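Local coordinates for 2-oxoglutarate (2OG) and Fe(II)-dependent oxygenase superfamily protein (Arabidopsis thaliana, PDB 6KWA) that probably catalyses the 2-oxoglutarate-dependent oxidation of the plant hormone indole-3-acetic acid to inactive 2-oxoindole-3-acetic acid, using a metal ion in a double-stranded beta-helix, at residues 18-23 / 220-225; 45-50 / 109-114; 113-118 / 241-246. One frame throughout, in Å; residues are numbered along the deposited sequence.

Interaction 1 (18-23 / 220-225); sequences KIREAS and NGRLCN
Ser23 and Leu223 form the close-packed part of this contact: methyl CD2 of Leu223 lies 3.7 Å from Ser23 CB, and both residues are buried. Just beside them the backbones join directly. Cys224 N donates to Ser23 O at 3.0 Å, with an N-H...O angle of 163° and the nitrogen tilted 16° from the carbonyl plane. The same oxygen lies 3.5 Å from Cys224 CB. The hydroxyl of Ser23 takes no part across the contact, because OG sits beside its own backbone N, anti to the carbonyl carbon (chi1 -64°). From there it reaches back one helical turn and bonds Ile19 O at 2.9 Å from above the carbonyl plane, sharing that acceptor with Ser23 N. The contact ties helix 12-25 in the N-terminal part of this oxygenase to the loop that leaves helix 213-218 through a Schellman motif, with Asn220 as C-prime residue, and runs on to strand 228-231, where the metal ligand His228 stands. Within that loop Leu223 O bonds Thr216 OG1 in the helix, and Leu223 N bonds Ser219 OG just beyond its end, while Leu130 of helix 106-133 packs against both Ser23 and Leu223. Toward solvent the fit is looser. Arg20 and Arg222, both partly exposed, approach with NH2 atoms 4.2 Å apart, an encounter of like charges. The salt bridge from Arg20 NE to Glu24 may soften it, and Arg20 NH1 is held by Ser133 O.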
loop_
_atom_site.group_PDB
_atom_site.type_symbol
_atom_site.label_atom_id
_atom_site.label_comp_id
_atom_site.label_asym_id
_atom_site.label_seq_id
_atom_site.Cartn_x
_atom_site.Cartn_y
_atom_site.Cartn_z
ATOM N N LYS A 18 11.346 -15.471 6.001
ATOM C CA LYS A 18 11.067 -15.176 4.597
ATOM C C LYS A 18 10.576 -13.742 4.450
ATOM O O LYS A 18 10.945 -13.069 3.505
ATOM C CB LYS A 18 10.036 -16.159 4.014
ATOM C CG LYS A 18 10.660 -17.450 3.482
ATOM C CD LYS A 18 9.585 -18.493 3.186
ATOM C CE LYS A 18 10.179 -19.765 2.603
ATOM N NZ LYS A 18 9.090 -20.746 2.255
ATOM N N ILE A 19 9.735 -13.272 5.369
ATOM C CA ILE A 19 9.268 -11.898 5.277
ATOM C C ILE A 19 10.456 -10.939 5.409
ATOM O O ILE A 19 10.664 -10.039 4.569
ATOM C CB ILE A 19 8.197 -11.616 6.329
ATOM C CG1 ILE A 19 6.885 -12.254 5.865
ATOM C CG2 ILE A 19 8.008 -10.094 6.530
ATOM C CD1 ILE A 19 5.832 -12.461 6.970
ATOM N N ARG A 20 11.257 -11.154 6.432
ATOM C CA ARG A 20 12.383 -10.283 6.690
ATOM C C ARG A 20 13.354 -10.232 5.496
ATOM O O ARG A 20 13.803 -9.168 5.110
ATOM C CB ARG A 20 13.127 -10.761 7.920
ATOM C CG ARG A 20 14.477 -10.088 8.108
ATOM C CD ARG A 20 15.096 -10.529 9.453
ATOM N NE ARG A 20 16.510 -10.183 9.522
ATOM C CZ ARG A 20 17.287 -10.451 10.564
ATOM N NH1 ARG A 20 16.793 -11.081 11.614
ATOM N NH2 ARG A 20 18.551 -10.092 10.557
ATOM N N GLU A 21 13.638 -11.363 4.870
ATOM C CA GLU A 21 14.674 -11.347 3.851
ATOM C C GLU A 21 14.155 -10.758 2.559
ATOM O O GLU A 21 14.901 -10.070 1.853
ATOM C CB GLU A 21 15.224 -12.757 3.582
ATOM C CG GLU A 21 16.353 -13.149 4.529
ATOM C CD GLU A 21 16.583 -14.649 4.622
ATOM O OE1 GLU A 21 16.411 -15.365 3.602
ATOM O OE2 GLU A 21 16.998 -15.104 5.709
ATOM N N ALA A 22 12.878 -10.973 2.274
ATOM C CA ALA A 22 12.246 -10.275 1.161
ATOM C C ALA A 22 12.329 -8.772 1.357
ATOM O O ALA A 22 12.758 -8.026 0.461
ATOM C CB ALA A 22 10.788 -10.708 1.031
ATOM N N SER A 23 11.977 -8.342 2.563
ATOM C CA SER A 23 11.896 -6.925 2.883
ATOM C C SER A 23 13.252 -6.227 2.916
ATOM O O SER A 23 13.351 -5.045 2.641
ATOM C CB SER A 23 11.228 -6.768 4.241
ATOM O OG SER A 23 9.892 -7.242 4.207
ATOM N N ASN A 220 16.806 1.273 10.896
ATOM C CA ASN A 220 18.133 1.855 10.724
ATOM C C ASN A 220 18.822 1.379 9.459
ATOM O O ASN A 220 19.972 0.960 9.498
ATOM C CB ASN A 220 19.005 1.564 11.947
ATOM C CG ASN A 220 20.248 2.440 11.994
ATOM O OD1 ASN A 220 20.212 3.599 11.601
ATOM N ND2 ASN A 220 21.353 1.884 12.470
ATOM N N GLY A 221 18.112 1.447 8.334
ATOM C CA GLY A 221 18.684 1.139 7.034
ATOM C C GLY A 221 18.549 -0.299 6.559
ATOM O O GLY A 221 18.904 -0.632 5.439
ATOM N N ARG A 222 17.984 -1.165 7.385
ATOM C CA ARG A 222 17.931 -2.580 7.016
ATOM C C ARG A 222 16.808 -2.891 6.017
ATOM O O ARG A 222 17.008 -3.626 5.048
ATOM C CB ARG A 222 17.816 -3.396 8.280
ATOM C CG ARG A 222 19.047 -3.145 9.100
ATOM C CD ARG A 222 18.935 -3.667 10.472
ATOM N NE ARG A 222 19.452 -5.003 10.492
ATOM C CZ ARG A 222 20.479 -5.373 11.230
ATOM N NH1 ARG A 222 21.059 -4.483 12.029
ATOM N NH2 ARG A 222 20.893 -6.637 11.173
ATOM N N LEU A 223 15.604 -2.414 6.302
ATOM C CA LEU A 223 14.491 -2.625 5.390
ATOM C C LEU A 223 14.636 -1.726 4.144
ATOM O O LEU A 223 14.956 -0.539 4.259
ATOM C CB LEU A 223 13.175 -2.374 6.129
ATOM C CG LEU A 223 12.991 -3.318 7.327
ATOM C CD1 LEU A 223 11.797 -2.919 8.196
ATOM C CD2 LEU A 223 12.859 -4.766 6.860
ATOM N N CYS A 224 14.444 -2.305 2.959
ATOM C CA CYS A 224 14.506 -1.584 1.682
ATOM C C CYS A 224 13.253 -0.759 1.353
ATOM O O CYS A 224 12.153 -1.313 1.193
ATOM C CB CYS A 224 14.763 -2.562 0.550
ATOM S SG CYS A 224 14.849 -1.725 -1.071
ATOM N N ASN A 225 13.370 0.559 1.292
ATOM C CA ASN A 225 12.214 1.336 0.841
ATOM C C ASN A 225 12.177 1.308 -0.691
ATOM O O ASN A 225 12.806 2.130 -1.368
ATOM C CB ASN A 225 12.261 2.770 1.387
ATOM C CG ASN A 225 13.574 3.482 1.064
ATOM O OD1 ASN A 225 14.605 2.844 0.856
ATOM N ND2 ASN A 225 13.525 4.813 0.995
#

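Interaction 2 (45-50 / 109-114); sequences KKTVID and REIMVK
Thr47 and Ile111 mark the nearest approach of two helical backbones, their CA atoms 8.0 Å apart. Both segments are regular helix throughout, with backbone bonds such as Ile49 N to Lys45 O and Val113 N to Arg109 O, and the chains meet through side chains alone. Thr47 points at helix 106-133 and fills the gap with two different branches. Its OG1 faces Ile111, 3.7 Å from CD1 and 4.0 Å from CG2, the two side chains passing alongside one another, pointed opposite ways. In Ile111, CG1 lies anti to the carbonyl carbon (chi1 -67°) and the chain then runs extended (chi2 169°), which carries CD1 out to the threonine oxygen. That hydroxyl is polar yet buried among methyl groups; its hydrogen bond is to Glu43 O, one turn back along its own helix. The pairing lies within a helical layer packed on the outside of the double-stranded beta-helix, and both helices lie on the sheet: Val48 rests on Tyr239 and Ile241 of strand 237-245, and Met112 touches Phe149 of strand 147-155. The other branch of Thr47, methyl CG2, meets CE of Met112 at 3.9 Å. Met112 starts out to one side of the contact, but bends at chi2 and chi3 (chi3 45°) bring its terminal methyl round to the threonine, crossing it at a slant. Around the methionine lie also Met44 and Leu51 of helix 38-51 and Val95, Phe98 and Cys99 of helix 92-101.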
loop_
_atom_site.group_PDB
_atom_site.type_symbol
_atom_site.label_atom_id
_atom_site.label_comp_id
_atom_site.label_asym_id
_atom_site.label_seq_id
_atom_site.Cartn_x
_atom_site.Cartn_y
_atom_site.Cartn_z
ATOM N N LYS A 45 -13.380 -3.528 -5.276
ATOM C CA LYS A 45 -12.984 -2.997 -6.574
ATOM C C LYS A 45 -14.196 -2.464 -7.378
ATOM O O LYS A 45 -14.086 -1.452 -8.079
ATOM C CB LYS A 45 -12.239 -4.052 -7.385
ATOM C CG LYS A 45 -11.662 -3.491 -8.661
ATOM C CD LYS A 45 -11.119 -4.568 -9.578
ATOM C CE LYS A 45 -10.635 -3.970 -10.890
ATOM N NZ LYS A 45 -10.383 -5.041 -11.902
ATOM N N LYS A 46 -15.348 -3.123 -7.268
ATOM C CA LYS A 46 -16.537 -2.649 -7.960
ATOM C C LYS A 46 -16.985 -1.319 -7.351
ATOM O O LYS A 46 -17.370 -0.396 -8.068
ATOM C CB LYS A 46 -17.678 -3.662 -7.849
ATOM C CG LYS A 46 -17.453 -5.019 -8.509
ATOM C CD LYS A 46 -18.738 -5.859 -8.342
ATOM C CE LYS A 46 -18.672 -7.191 -9.069
ATOM N NZ LYS A 46 -17.758 -8.099 -8.306
ATOM N N THR A 47 -16.943 -1.234 -6.023
ATOM C CA THR A 47 -17.299 0.009 -5.327
ATOM C C THR A 47 -16.390 1.138 -5.835
ATOM O O THR A 47 -16.854 2.244 -6.061
ATOM C CB THR A 47 -17.171 -0.139 -3.803
ATOM O OG1 THR A 47 -18.069 -1.148 -3.353
ATOM C CG2 THR A 47 -17.485 1.155 -3.053
ATOM N N VAL A 48 -15.101 0.832 -6.008
ATOM C CA VAL A 48 -14.106 1.800 -6.457
ATOM C C VAL A 48 -14.395 2.338 -7.858
ATOM O O VAL A 48 -14.311 3.539 -8.111
ATOM C CB VAL A 48 -12.684 1.191 -6.470
ATOM C CG1 VAL A 48 -11.742 2.042 -7.337
ATOM C CG2 VAL A 48 -12.136 1.041 -5.031
ATOM N N ILE A 49 -14.684 1.427 -8.775
ATOM C CA ILE A 49 -15.068 1.818 -10.108
ATOM C C ILE A 49 -16.295 2.722 -10.011
ATOM O O ILE A 49 -16.382 3.747 -10.686
ATOM C CB ILE A 49 -15.334 0.595 -10.984
ATOM C CG1 ILE A 49 -14.030 -0.182 -11.174
ATOM C CG2 ILE A 49 -15.903 1.007 -12.317
ATOM C CD1 ILE A 49 -14.194 -1.531 -11.892
ATOM N N ASP A 50 -17.229 2.362 -9.143
ATOM C CA ASP A 50 -18.432 3.154 -8.989
ATOM C C ASP A 50 -18.185 4.512 -8.305
ATOM O O ASP A 50 -18.780 5.524 -8.694
ATOM C CB ASP A 50 -19.488 2.390 -8.199
ATOM C CG ASP A 50 -20.878 2.967 -8.410
ATOM O OD1 ASP A 50 -21.305 2.994 -9.586
ATOM O OD2 ASP A 50 -21.526 3.430 -7.443
ATOM N N ARG A 109 -21.070 1.340 1.825
ATOM C CA ARG A 109 -20.551 1.782 3.101
ATOM C C ARG A 109 -20.068 0.571 3.853
ATOM O O ARG A 109 -18.978 0.592 4.421
ATOM C CB ARG A 109 -21.605 2.532 3.913
ATOM C CG ARG A 109 -21.110 3.021 5.265
ATOM C CD ARG A 109 -22.166 3.828 5.981
ATOM N NE ARG A 109 -22.648 4.929 5.150
ATOM C CZ ARG A 109 -22.237 6.184 5.278
ATOM N NH1 ARG A 109 -21.324 6.490 6.195
ATOM N NH2 ARG A 109 -22.723 7.131 4.490
ATOM N N GLU A 110 -20.848 -0.506 3.800
ATOM C CA GLU A 110 -20.520 -1.682 4.588
ATOM C C GLU A 110 -19.310 -2.434 4.014
ATOM O O GLU A 110 -18.492 -2.990 4.764
ATOM C CB GLU A 110 -21.728 -2.607 4.652
ATOM C CG GLU A 110 -22.574 -2.402 5.900
ATOM C CD GLU A 110 -23.554 -3.545 6.126
ATOM O OE1 GLU A 110 -23.681 -4.398 5.219
ATOM O OE2 GLU A 110 -24.194 -3.590 7.205
ATOM N N ILE A 111 -19.197 -2.427 2.689
ATOM C CA ILE A 111 -18.051 -3.005 2.001
ATOM C C ILE A 111 -16.755 -2.311 2.421
ATOM O O ILE A 111 -15.743 -2.951 2.705
ATOM C CB ILE A 111 -18.234 -2.931 0.486
ATOM C CG1 ILE A 111 -19.390 -3.860 0.084
ATOM C CG2 ILE A 111 -16.926 -3.295 -0.240
ATOM C CD1 ILE A 111 -19.844 -3.690 -1.348
ATOM N N MET A 112 -16.819 -0.991 2.479
ATOM C CA MET A 112 -15.688 -0.165 2.817
ATOM C C MET A 112 -15.251 -0.414 4.262
ATOM O O MET A 112 -14.063 -0.516 4.572
ATOM C CB MET A 112 -16.061 1.303 2.625
ATOM C CG MET A 112 -14.904 2.231 2.446
ATOM S SD MET A 112 -14.696 2.605 0.712
ATOM C CE MET A 112 -16.389 2.938 0.238
ATOM N N VAL A 113 -16.228 -0.503 5.141
ATOM C CA VAL A 113 -15.976 -0.676 6.561
ATOM C C VAL A 113 -15.306 -2.021 6.825
ATOM O O VAL A 113 -14.365 -2.113 7.620
ATOM C CB VAL A 113 -17.302 -0.532 7.363
ATOM C CG1 VAL A 113 -17.182 -1.095 8.802
ATOM C CG2 VAL A 113 -17.719 0.919 7.375
ATOM N N LYS A 114 -15.776 -3.050 6.126
ATOM C CA LYS A 114 -15.251 -4.392 6.297
ATOM C C LYS A 114 -13.890 -4.564 5.568
ATOM O O LYS A 114 -13.030 -5.327 6.022
ATOM C CB LYS A 114 -16.286 -5.417 5.826
ATOM C CG LYS A 114 -17.527 -5.495 6.737
ATOM C CD LYS A 114 -17.172 -5.259 8.231
ATOM C CE LYS A 114 -18.404 -4.849 9.090
ATOM N NZ LYS A 114 -18.193 -4.929 10.572
#

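Interaction 3 (113-118 / 241-246); sequences VKYAKA and IASFLL
Tyr115 and Ile241 point at each other across the interface, one reaching from helix 106-133 toward the sheet, the other from strand 237-245 of the double-stranded beta-helix toward the helix, so that helix and sheet meet through a buried pair. With CG anti to the backbone N (chi1 -170°), the tyrosine ring stretches from the helix until its phenolic end reaches the isoleucine. CG2 of Ile241 touches that end at a slant, 3.6 Å from Tyr115 OH and 3.8 Å from Tyr115 CE2. Two positions along the strand, Ser243 turns its side chain to the same side. Its OG stays 4.4 Å from Tyr115 CE2, and a water spans the gap. Tyr115 OH has a further hydrogen bond to Gln179 OE1 on the adjoining strand 175-179, so two hydrogen bonds grip the buried hydroxyl although an aliphatic side chain lies against it. Met44 of helix 38-51 and Phe149 of strand 147-155 each pack on both Tyr115 and Ile241. Ser240, a 2-oxoglutarate-binding residue, precedes Ile241 in this strand. The bridging water donates to Tyr115 OH at 3.0 Å and weakly to Ile241 O at 3.4 Å, and hydrogen-bonds Ser243 OG at 2.7 Å.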
loop_
_atom_site.group_PDB
_atom_site.type_symbol
_atom_site.label_atom_id
_atom_site.label_comp_id
_atom_site.label_asym_id
_atom_site.label_seq_id
_atom_site.Cartn_x
_atom_site.Cartn_y
_atom_site.Cartn_z
ATOM N N VAL A 113 -16.228 -0.503 5.141
ATOM C CA VAL A 113 -15.976 -0.676 6.561
ATOM C C VAL A 113 -15.306 -2.021 6.825
ATOM O O VAL A 113 -14.365 -2.113 7.620
ATOM C CB VAL A 113 -17.302 -0.532 7.363
ATOM C CG1 VAL A 113 -17.182 -1.095 8.802
ATOM C CG2 VAL A 113 -17.719 0.919 7.375
ATOM N N LYS A 114 -15.776 -3.050 6.126
ATOM C CA LYS A 114 -15.251 -4.392 6.297
ATOM C C LYS A 114 -13.890 -4.564 5.568
ATOM O O LYS A 114 -13.030 -5.327 6.022
ATOM C CB LYS A 114 -16.286 -5.417 5.826
ATOM C CG LYS A 114 -17.527 -5.495 6.737
ATOM C CD LYS A 114 -17.172 -5.259 8.231
ATOM C CE LYS A 114 -18.404 -4.849 9.090
ATOM N NZ LYS A 114 -18.193 -4.929 10.572
ATOM N N TYR A 115 -13.718 -3.909 4.419
ATOM C CA TYR A 115 -12.428 -3.887 3.731
ATOM C C TYR A 115 -11.355 -3.188 4.569
ATOM O O TYR A 115 -10.245 -3.694 4.722
ATOM C CB TYR A 115 -12.539 -3.175 2.394
ATOM C CG TYR A 115 -11.313 -3.324 1.532
ATOM C CD1 TYR A 115 -11.192 -4.395 0.658
ATOM C CD2 TYR A 115 -10.272 -2.399 1.588
ATOM C CE1 TYR A 115 -10.068 -4.526 -0.161
ATOM C CE2 TYR A 115 -9.156 -2.531 0.791
ATOM C CZ TYR A 115 -9.061 -3.589 -0.078
ATOM O OH TYR A 115 -7.953 -3.716 -0.869
ATOM N N ALA A 116 -11.695 -2.014 5.092
ATOM C CA ALA A 116 -10.788 -1.250 5.928
ATOM C C ALA A 116 -10.281 -2.074 7.099
ATOM O O ALA A 116 -9.085 -2.083 7.399
ATOM C CB ALA A 116 -11.467 0.028 6.445
ATOM N N LYS A 117 -11.187 -2.777 7.760
ATOM C CA LYS A 117 -10.803 -3.467 8.973
ATOM C C LYS A 117 -9.975 -4.708 8.627
ATOM O O LYS A 117 -9.003 -5.006 9.302
ATOM C CB LYS A 117 -12.064 -3.811 9.773
ATOM C CG LYS A 117 -12.061 -5.079 10.611
ATOM C CD LYS A 117 -13.330 -5.021 11.506
ATOM C CE LYS A 117 -13.548 -6.247 12.366
ATOM N NZ LYS A 117 -12.623 -6.231 13.527
ATOM N N ALA A 118 -10.314 -5.379 7.528
ATOM C CA ALA A 118 -9.585 -6.560 7.096
ATOM C C ALA A 118 -8.181 -6.234 6.625
ATOM O O ALA A 118 -7.242 -6.955 6.945
ATOM C CB ALA A 118 -10.343 -7.273 5.984
ATOM N N ILE A 241 -6.232 -0.399 -5.328
ATOM C CA ILE A 241 -6.539 0.020 -3.972
ATOM C C ILE A 241 -5.287 -0.086 -3.119
ATOM O O ILE A 241 -4.727 -1.191 -2.999
ATOM C CB ILE A 241 -7.622 -0.859 -3.347
ATOM C CG1 ILE A 241 -8.804 -1.004 -4.306
ATOM C CG2 ILE A 241 -7.988 -0.316 -2.009
ATOM C CD1 ILE A 241 -9.659 -2.271 -4.056
ATOM N N ALA A 242 -4.863 1.021 -2.502
ATOM C CA ALA A 242 -3.644 1.007 -1.670
ATOM C C ALA A 242 -3.974 1.362 -0.240
ATOM O O ALA A 242 -4.772 2.278 0.021
ATOM C CB ALA A 242 -2.593 1.969 -2.219
ATOM N N SER A 243 -3.403 0.605 0.699
ATOM C CA SER A 243 -3.577 0.910 2.114
ATOM C C SER A 243 -2.219 1.118 2.744
ATOM O O SER A 243 -1.403 0.223 2.734
ATOM C CB SER A 243 -4.326 -0.196 2.833
ATOM O OG SER A 243 -5.505 -0.539 2.133
ATOM N N PHE A 244 -1.981 2.313 3.269
ATOM C CA PHE A 244 -0.667 2.689 3.779
ATOM C C PHE A 244 -0.625 2.672 5.295
ATOM O O PHE A 244 -1.364 3.399 5.933
ATOM C CB PHE A 244 -0.270 4.089 3.322
ATOM C CG PHE A 244 -0.277 4.291 1.837
ATOM C CD1 PHE A 244 0.818 3.926 1.073
ATOM C CD2 PHE A 244 -1.349 4.915 1.211
ATOM C CE1 PHE A 244 0.829 4.143 -0.290
ATOM C CE2 PHE A 244 -1.338 5.139 -0.159
ATOM C CZ PHE A 244 -0.256 4.754 -0.903
ATOM N N LEU A 245 0.243 1.851 5.864
ATOM C CA LEU A 245 0.548 1.992 7.271
ATOM C C LEU A 245 1.631 3.062 7.337
ATOM O O LEU A 245 2.692 2.918 6.714
ATOM C CB LEU A 245 1.027 0.678 7.885
ATOM C CG LEU A 245 1.448 0.823 9.346
ATOM C CD1 LEU A 245 0.254 1.185 10.187
ATOM C CD2 LEU A 245 2.116 -0.427 9.878
ATOM N N LEU A 246 1.324 4.172 7.996
ATOM C CA LEU A 246 2.246 5.311 8.071
ATOM C C LEU A 246 3.071 5.269 9.350
ATOM O O LEU A 246 2.887 4.396 10.189
ATOM C CB LEU A 246 1.468 6.628 7.995
ATOM C CG LEU A 246 0.505 6.764 6.819
ATOM C CD1 LEU A 246 -0.293 8.052 6.923
ATOM C CD2 LEU A 246 1.295 6.718 5.522
HETATM O O HOH W 1 -5.452 -2.317 0.153
#

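Interactions 2 and 3 are buried neighbours, their centres 11 Å apart. They share helix 106-133 and touch each other where Val48 CG2 meets Ile241 CG1 at 4.0 Å, so helix 38-51, helix 106-133 and strand 237-245 pack as one layered block. Interaction 1 lies at the far side of the chain's centre from interaction 2, about 32 Å away between centres, and is only partly buried; yet the same long helix reaches it through Leu130. Chemistry follows place: van der Waals contact is all that passes between the segments of interaction 2, a water spans helix and strand in interaction 3, and a direct backbone bond with arginines at its rim joins helix to loop in interaction 1.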